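Local coordinates for putative uncharacterized protein (Trypanosoma brucei brucei, PDB 5KO4) that is of uncharacterised biological role but carries a bromodomain, so it probably reads acetylated lysines on histones or other proteins, at residues A[29-32]-A[36-39]; A[57-60]-A[64-67]; A[75-80]-A[88-93]. All coordinates share one frame; numbering follows the deposited sequence.

All three contacts belong to the same four-helix bromodomain. Contacts 2 and 3 are buried, lie on opposite sides of the centre of the chain and share helix 62-80. Contact 2 ties its start to the loop after helix 47-55, and contact 3 packs its last turns against helix 85-104. Contact 1 is only partly buried and folds the long loop between helices 8-21 and 47-55 on itself. It meets contact 3 where Tyr37 CD1 comes within 3.5 Å of Tyr79 CE1. Each contact uses a tyrosine face differently: for a proline ring in contact 1, for an aromatic edge and backbone in contact 2, and for an arginine in contact 3.

Contact 1: residues A[29-32]-A[36-39]; sequences RDPS and DYRM
Pro31 lies against the face of the Tyr37 ring, joining two parts of the ZA loop, the long bromodomain connection between helices 8-21 and 47-55. Pro31 CB sits over the ring, 4.0 Å from its centroid, in a CH-pi contact, while Pro31 CG touches Tyr37 CZ at 3.6 Å and extends the packing toward the phenol end. The carbonyl also takes part: Pro31 O stands above the rim of the ring, 3.4 Å from Tyr37 CG. With CG anti to the backbone N (chi1 -158°), Tyr37 sends its ring from the start of helix 37-40 back to the proline.

Next door, Ser32 O lies over the centre of the Arg38 guanidinium, 3.3 Å from Arg38 NH1. The N-H groups spread in the guanidinium plane, so this is a face-on polar contact with poor hydrogen-bond geometry.

Further out, Trp46 packs on Pro31, Pro44 touches both Ser32 and Tyr37, and the Tyr37 ring meets that of Tyr79. Tyr37 falls where bromodomains usually carry the tyrosine that lines the acetyl-lysine pocket, consistent with such a place here. An Asx turn shapes the 29-32 side: Asp30 OD1 takes Ser32 OG at 2.7 Å through its syn lone pair and Ser32 N, from above the carboxylate plane, at 2.9 Å.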
# COMPACT_ATOMS: atom_id res chain seq x y z
N ARG A 29 -1.31 6.16 -8.58
CA ARG A 29 -1.44 7.49 -8.02
C ARG A 29 -0.26 7.86 -7.15
O ARG A 29 0.59 7.02 -6.82
CB ARG A 29 -2.74 7.56 -7.21
CG ARG A 29 -3.99 7.35 -8.08
CD ARG A 29 -5.27 7.33 -7.25
N ASP A 30 -0.17 9.12 -6.79
CA ASP A 30 0.92 9.63 -6.01
C ASP A 30 1.06 8.87 -4.68
O ASP A 30 0.12 8.88 -3.88
CB ASP A 30 0.69 11.11 -5.74
CG ASP A 30 1.79 11.80 -4.99
OD1 ASP A 30 2.81 11.15 -4.70
OD2 ASP A 30 1.61 12.99 -4.65
N PRO A 31 2.21 8.21 -4.45
CA PRO A 31 2.41 7.47 -3.19
C PRO A 31 3.08 8.29 -2.07
O PRO A 31 3.38 7.74 -1.01
CB PRO A 31 3.38 6.38 -3.62
CG PRO A 31 4.26 7.07 -4.62
CD PRO A 31 3.38 8.06 -5.35
N SER A 32 3.32 9.59 -2.29
CA SER A 32 4.18 10.38 -1.43
C SER A 32 3.65 10.55 -0.01
O SER A 32 4.46 10.84 0.87
CB SER A 32 4.41 11.75 -2.03
OG SER A 32 5.04 11.60 -3.30
N ASP A 36 6.84 7.65 5.75
CA ASP A 36 8.27 7.80 5.46
C ASP A 36 8.60 7.69 3.95
O ASP A 36 9.76 7.46 3.61
CB ASP A 36 9.09 6.74 6.22
CG ASP A 36 8.91 6.75 7.72
OD1 ASP A 36 8.75 7.85 8.29
OD2 ASP A 36 8.98 5.66 8.34
N TYR A 37 7.62 7.89 3.06
CA TYR A 37 7.87 7.65 1.64
C TYR A 37 8.94 8.58 1.07
O TYR A 37 9.85 8.11 0.40
CB TYR A 37 6.60 7.77 0.81
CG TYR A 37 6.70 7.05 -0.51
CD1 TYR A 37 6.44 5.69 -0.59
CD2 TYR A 37 7.20 7.68 -1.63
CE1 TYR A 37 6.60 4.99 -1.79
CE2 TYR A 37 7.40 7.00 -2.82
CZ TYR A 37 7.08 5.65 -2.90
OH TYR A 37 7.31 4.98 -4.07
N ARG A 38 8.86 9.87 1.38
CA ARG A 38 9.82 10.87 0.86
C ARG A 38 11.20 10.70 1.49
O ARG A 38 12.19 11.13 0.89
CB ARG A 38 9.31 12.30 1.08
CG ARG A 38 7.98 12.59 0.39
CD ARG A 38 7.56 14.04 0.60
NE ARG A 38 6.13 14.25 0.37
CZ ARG A 38 5.17 14.01 1.25
NH1 ARG A 38 5.46 13.52 2.45
NH2 ARG A 38 3.90 14.25 0.94
N MET A 39 11.29 10.08 2.68
CA MET A 39 12.56 9.80 3.35
C MET A 39 13.30 8.63 2.68
O MET A 39 14.53 8.59 2.67
CB MET A 39 12.31 9.46 4.84
CG MET A 39 13.57 9.28 5.66
SD MET A 39 13.19 8.96 7.40
CE MET A 39 13.09 7.16 7.38

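Contact 2: residues A[57-60]-A[64-67]; sequences YEYT and AFIN
Tyr59 and Phe65 are brought together by different first torsions: Tyr59 holds CG anti to its own carbonyl carbon (chi1 -61°), carrying the ring from the loop to the helix, whereas Phe65 has CG anti to the backbone N (chi1 168°) and turns the edge of its ring to the phenol. The result is a T-shaped pair in which the edge of Phe65 points at the face of Tyr59, with centroids 5.7 Å apart and planes at 84°. Phe65 CD1 is the edge atom that does the touching, 4.0 Å from Tyr59 CE2.

The same phenol also rests on the helix backbone. Phe65 CA stands over the face, displaced toward the rim, 3.9 Å from the ring centroid in a CH-pi contact. Beside it Tyr59 CD1 comes to 3.5 Å from Phe65 N, and the short Ala64 side chain fills in next to the ring, with CB 3.8 Å from Tyr59 CD1. The Ala64 carbonyl joins in as well, its O lying 3.6 Å from Tyr59 CE1.

In bromodomain terms this is the AB connection, where the loop after helix 47-55 turns into helix 62-80. Helix 47-55 ends in a Schellman motif, with Tyr57 at positive phi as its C-prime residue; Glu58 N bonds back to Arg53 O, and Tyr57 N to Leu54 O. From this helix end the chain leads to Tyr59, whose ring is inserted between the two helices, with Ile50, Arg53 and Leu54 packing against it from helix 47-55. Ile50 reaches Phe65 as well.

Tyr59 is held by two further bonds: its backbone O accepts from Tyr8 OH, and its phenol OH bonds to Asp68 OD2, one turn beyond Ala64.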
# COMPACT_ATOMS: atom_id res chain seq x y z
N TYR A 57 4.01 15.53 -24.11
CA TYR A 57 5.19 15.32 -24.95
C TYR A 57 6.51 15.51 -24.19
O TYR A 57 7.48 15.99 -24.78
CB TYR A 57 5.21 16.27 -26.16
CG TYR A 57 4.14 16.04 -27.20
CD1 TYR A 57 4.00 14.79 -27.81
CD2 TYR A 57 3.45 17.11 -27.75
CE1 TYR A 57 3.09 14.60 -28.84
CE2 TYR A 57 2.57 16.93 -28.81
CZ TYR A 57 2.40 15.68 -29.36
OH TYR A 57 1.53 15.51 -30.40
N GLU A 58 6.57 15.11 -22.92
CA GLU A 58 7.78 15.33 -22.13
C GLU A 58 8.87 14.28 -22.48
O GLU A 58 10.02 14.46 -22.09
CB GLU A 58 7.47 15.31 -20.64
CG GLU A 58 6.58 16.46 -20.18
CD GLU A 58 6.39 16.51 -18.66
OE1 GLU A 58 7.29 16.02 -17.96
OE2 GLU A 58 5.31 16.94 -18.19
N TYR A 59 8.52 13.20 -23.20
CA TYR A 59 9.48 12.18 -23.63
C TYR A 59 9.96 12.49 -25.03
O TYR A 59 9.14 12.68 -25.94
CB TYR A 59 8.82 10.80 -23.56
CG TYR A 59 8.39 10.45 -22.16
CD1 TYR A 59 9.32 10.36 -21.13
CD2 TYR A 59 7.07 10.14 -21.86
CE1 TYR A 59 8.93 10.07 -19.83
CE2 TYR A 59 6.67 9.85 -20.56
CZ TYR A 59 7.60 9.81 -19.55
OH TYR A 59 7.21 9.48 -18.27
N THR A 60 11.27 12.60 -25.21
CA THR A 60 11.83 12.88 -26.53
C THR A 60 12.50 11.66 -27.11
O THR A 60 12.94 11.69 -28.25
CB THR A 60 12.80 14.05 -26.47
OG1 THR A 60 13.94 13.67 -25.70
CG2 THR A 60 12.16 15.29 -25.89
N ALA A 64 13.73 7.65 -22.20
CA ALA A 64 13.23 8.46 -21.10
C ALA A 64 11.92 7.89 -20.54
O ALA A 64 11.71 7.88 -19.33
CB ALA A 64 13.03 9.89 -21.55
N PHE A 65 11.05 7.38 -21.42
CA PHE A 65 9.82 6.72 -20.99
C PHE A 65 10.16 5.43 -20.22
O PHE A 65 9.63 5.20 -19.13
CB PHE A 65 8.95 6.42 -22.21
CG PHE A 65 7.79 5.50 -21.94
CD1 PHE A 65 6.63 5.97 -21.36
CD2 PHE A 65 7.87 4.16 -22.26
CE1 PHE A 65 5.56 5.11 -21.10
CE2 PHE A 65 6.78 3.31 -22.06
CZ PHE A 65 5.63 3.79 -21.48
N ILE A 66 11.08 4.62 -20.76
CA ILE A 66 11.52 3.38 -20.12
C ILE A 66 12.07 3.69 -18.73
O ILE A 66 11.76 2.98 -17.78
CB ILE A 66 12.57 2.65 -21.01
CG1 ILE A 66 11.87 2.02 -22.25
CG2 ILE A 66 13.33 1.59 -20.20
CD1 ILE A 66 12.82 1.66 -23.35
N ASN A 67 12.88 4.74 -18.60
CA ASN A 67 13.42 5.11 -17.31
C ASN A 67 12.33 5.34 -16.28
O ASN A 67 12.44 4.86 -15.15
CB ASN A 67 14.26 6.35 -17.42
CG ASN A 67 15.58 6.12 -18.09
OD1 ASN A 67 16.00 4.99 -18.31
ND2 ASN A 67 16.14 7.17 -18.61

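Contact 3: residues A[75-80]-A[88-93]; sequences NCYDYN and TLARRI
The Tyr77 ring carries the Arg91 guanidinium over one face: Arg91 NH1 hangs 3.2 Å above the plane, over the ring centre. Arg91 CZ lies 4.3 Å from the centroid, making this a cation-pi pair. The two planes stand 67° apart, so the guanidinium meets the ring through its own edge instead of lying flat on it. This pair flanks the packing of helices B and C of the bromodomain bundle, here helices 62-80 and 85-104; the segments 75-80 and 88-93 run nearly antiparallel, at 164°, with their axes 9.7 Å apart.

Arg91 reaches the ring by folding back: its chain bends at both chi2 and chi3, and on the way CD passes 3.2 Å from Tyr77 OH. Second partners fix both ends of the pair. Glu82 takes Arg91 NH1 in a salt bridge, and Glu94 bonds Tyr77 OH.

Where the two backbones come nearest, at Cys76 and Ala90, the Ala90 methyl fits between ring and thiol. Its CB rests 3.6 Å from Tyr77 CE1 and 3.7 Å from Cys76 SG. Phe86, near the start of helix 85-104, also packs on Cys76, and Phe27 does so from a loop.

Helix 62-80 ends at Asn80, the position where bromodomains characteristically hold the asparagine that binds acetyl-lysine, so a like role is probable. Two donors of Asn80 converge on Cys76 O from opposite faces of its carbonyl plane: the backbone N at 2.9 Å and the side-chain ND2 at 3.2 Å.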
# COMPACT_ATOMS: atom_id res chain seq x y z
N ASN A 75 11.10 1.69 -7.28
CA ASN A 75 10.68 2.35 -6.04
C ASN A 75 9.87 1.40 -5.17
O ASN A 75 10.03 1.40 -3.95
CB ASN A 75 9.85 3.60 -6.35
CG ASN A 75 10.66 4.76 -6.82
OD1 ASN A 75 11.89 4.79 -6.69
ND2 ASN A 75 9.98 5.78 -7.34
N CYS A 76 9.06 0.56 -5.79
CA CYS A 76 8.32 -0.44 -5.03
C CYS A 76 9.29 -1.38 -4.32
O CYS A 76 9.11 -1.66 -3.13
CB CYS A 76 7.39 -1.22 -5.94
SG CYS A 76 6.51 -2.57 -5.11
N TYR A 77 10.31 -1.85 -5.02
CA TYR A 77 11.25 -2.77 -4.39
C TYR A 77 11.97 -2.10 -3.26
O TYR A 77 12.19 -2.71 -2.22
CB TYR A 77 12.26 -3.34 -5.40
CG TYR A 77 11.67 -3.92 -6.67
CD1 TYR A 77 10.39 -4.46 -6.68
CD2 TYR A 77 12.34 -3.81 -7.88
CE1 TYR A 77 9.81 -4.92 -7.87
CE2 TYR A 77 11.76 -4.26 -9.07
CZ TYR A 77 10.48 -4.77 -9.06
OH TYR A 77 9.89 -5.20 -10.23
N ASP A 78 12.34 -0.84 -3.42
CA ASP A 78 13.11 -0.14 -2.40
C ASP A 78 12.25 0.17 -1.17
O ASP A 78 12.75 0.06 -0.06
CB ASP A 78 13.70 1.15 -2.97
CG ASP A 78 14.74 0.89 -4.06
OD1 ASP A 78 15.07 -0.29 -4.31
OD2 ASP A 78 15.17 1.87 -4.70
N TYR A 79 10.99 0.52 -1.35
CA TYR A 79 10.13 0.88 -0.23
C TYR A 79 9.61 -0.37 0.51
O TYR A 79 9.64 -0.43 1.74
CB TYR A 79 8.95 1.72 -0.74
CG TYR A 79 8.04 2.22 0.36
CD1 TYR A 79 8.39 3.31 1.14
CD2 TYR A 79 6.80 1.64 0.57
CE1 TYR A 79 7.53 3.81 2.11
CE2 TYR A 79 5.96 2.08 1.58
CZ TYR A 79 6.31 3.18 2.33
OH TYR A 79 5.44 3.61 3.31
N ASN A 80 9.10 -1.35 -0.24
CA ASN A 80 8.49 -2.54 0.35
C ASN A 80 9.46 -3.70 0.55
O ASN A 80 9.09 -4.70 1.18
CB ASN A 80 7.36 -3.01 -0.55
CG ASN A 80 6.29 -1.96 -0.71
OD1 ASN A 80 5.58 -1.65 0.24
ND2 ASN A 80 6.20 -1.33 -1.89
N THR A 88 5.79 -8.50 -5.59
CA THR A 88 5.42 -9.57 -6.54
C THR A 88 4.61 -8.99 -7.68
O THR A 88 4.85 -9.36 -8.83
CB THR A 88 4.66 -10.75 -5.89
OG1 THR A 88 3.38 -10.32 -5.38
CG2 THR A 88 5.44 -11.40 -4.79
N LEU A 89 3.67 -8.07 -7.40
CA LEU A 89 2.88 -7.46 -8.48
C LEU A 89 3.79 -6.56 -9.35
O LEU A 89 3.76 -6.64 -10.58
CB LEU A 89 1.73 -6.63 -7.92
CG LEU A 89 0.94 -5.82 -8.98
CD1 LEU A 89 0.35 -6.75 -10.07
CD2 LEU A 89 -0.13 -4.97 -8.32
N ALA A 90 4.62 -5.73 -8.72
CA ALA A 90 5.52 -4.87 -9.48
C ALA A 90 6.45 -5.71 -10.37
O ALA A 90 6.72 -5.31 -11.50
CB ALA A 90 6.35 -4.00 -8.55
N ARG A 91 6.90 -6.89 -9.89
CA ARG A 91 7.77 -7.75 -10.70
C ARG A 91 7.03 -8.28 -11.91
O ARG A 91 7.61 -8.32 -13.00
CB ARG A 91 8.31 -8.92 -9.87
CG ARG A 91 9.45 -8.55 -8.91
CD ARG A 91 10.72 -8.25 -9.62
NE ARG A 91 11.88 -8.90 -9.01
CZ ARG A 91 12.60 -8.41 -8.01
NH1 ARG A 91 12.20 -7.33 -7.36
NH2 ARG A 91 13.69 -9.04 -7.60
N ARG A 92 5.75 -8.69 -11.76
CA ARG A 92 5.00 -9.18 -12.92
C ARG A 92 4.85 -8.05 -13.94
O ARG A 92 4.93 -8.28 -15.15
CB ARG A 92 3.62 -9.70 -12.53
CG ARG A 92 3.61 -10.93 -11.63
CD ARG A 92 4.61 -12.01 -12.00
NE ARG A 92 4.43 -12.50 -13.37
CZ ARG A 92 5.19 -13.42 -13.94
NH1 ARG A 92 6.19 -13.98 -13.27
NH2 ARG A 92 4.95 -13.81 -15.20
N ILE A 93 4.65 -6.81 -13.47
CA ILE A 93 4.54 -5.65 -14.34
C ILE A 93 5.89 -5.37 -15.00
O ILE A 93 5.91 -5.08 -16.20
CB ILE A 93 4.02 -4.45 -13.51
CG1 ILE A 93 2.53 -4.66 -13.21
CG2 ILE A 93 4.25 -3.11 -14.26
CD1 ILE A 93 1.96 -3.72 -12.17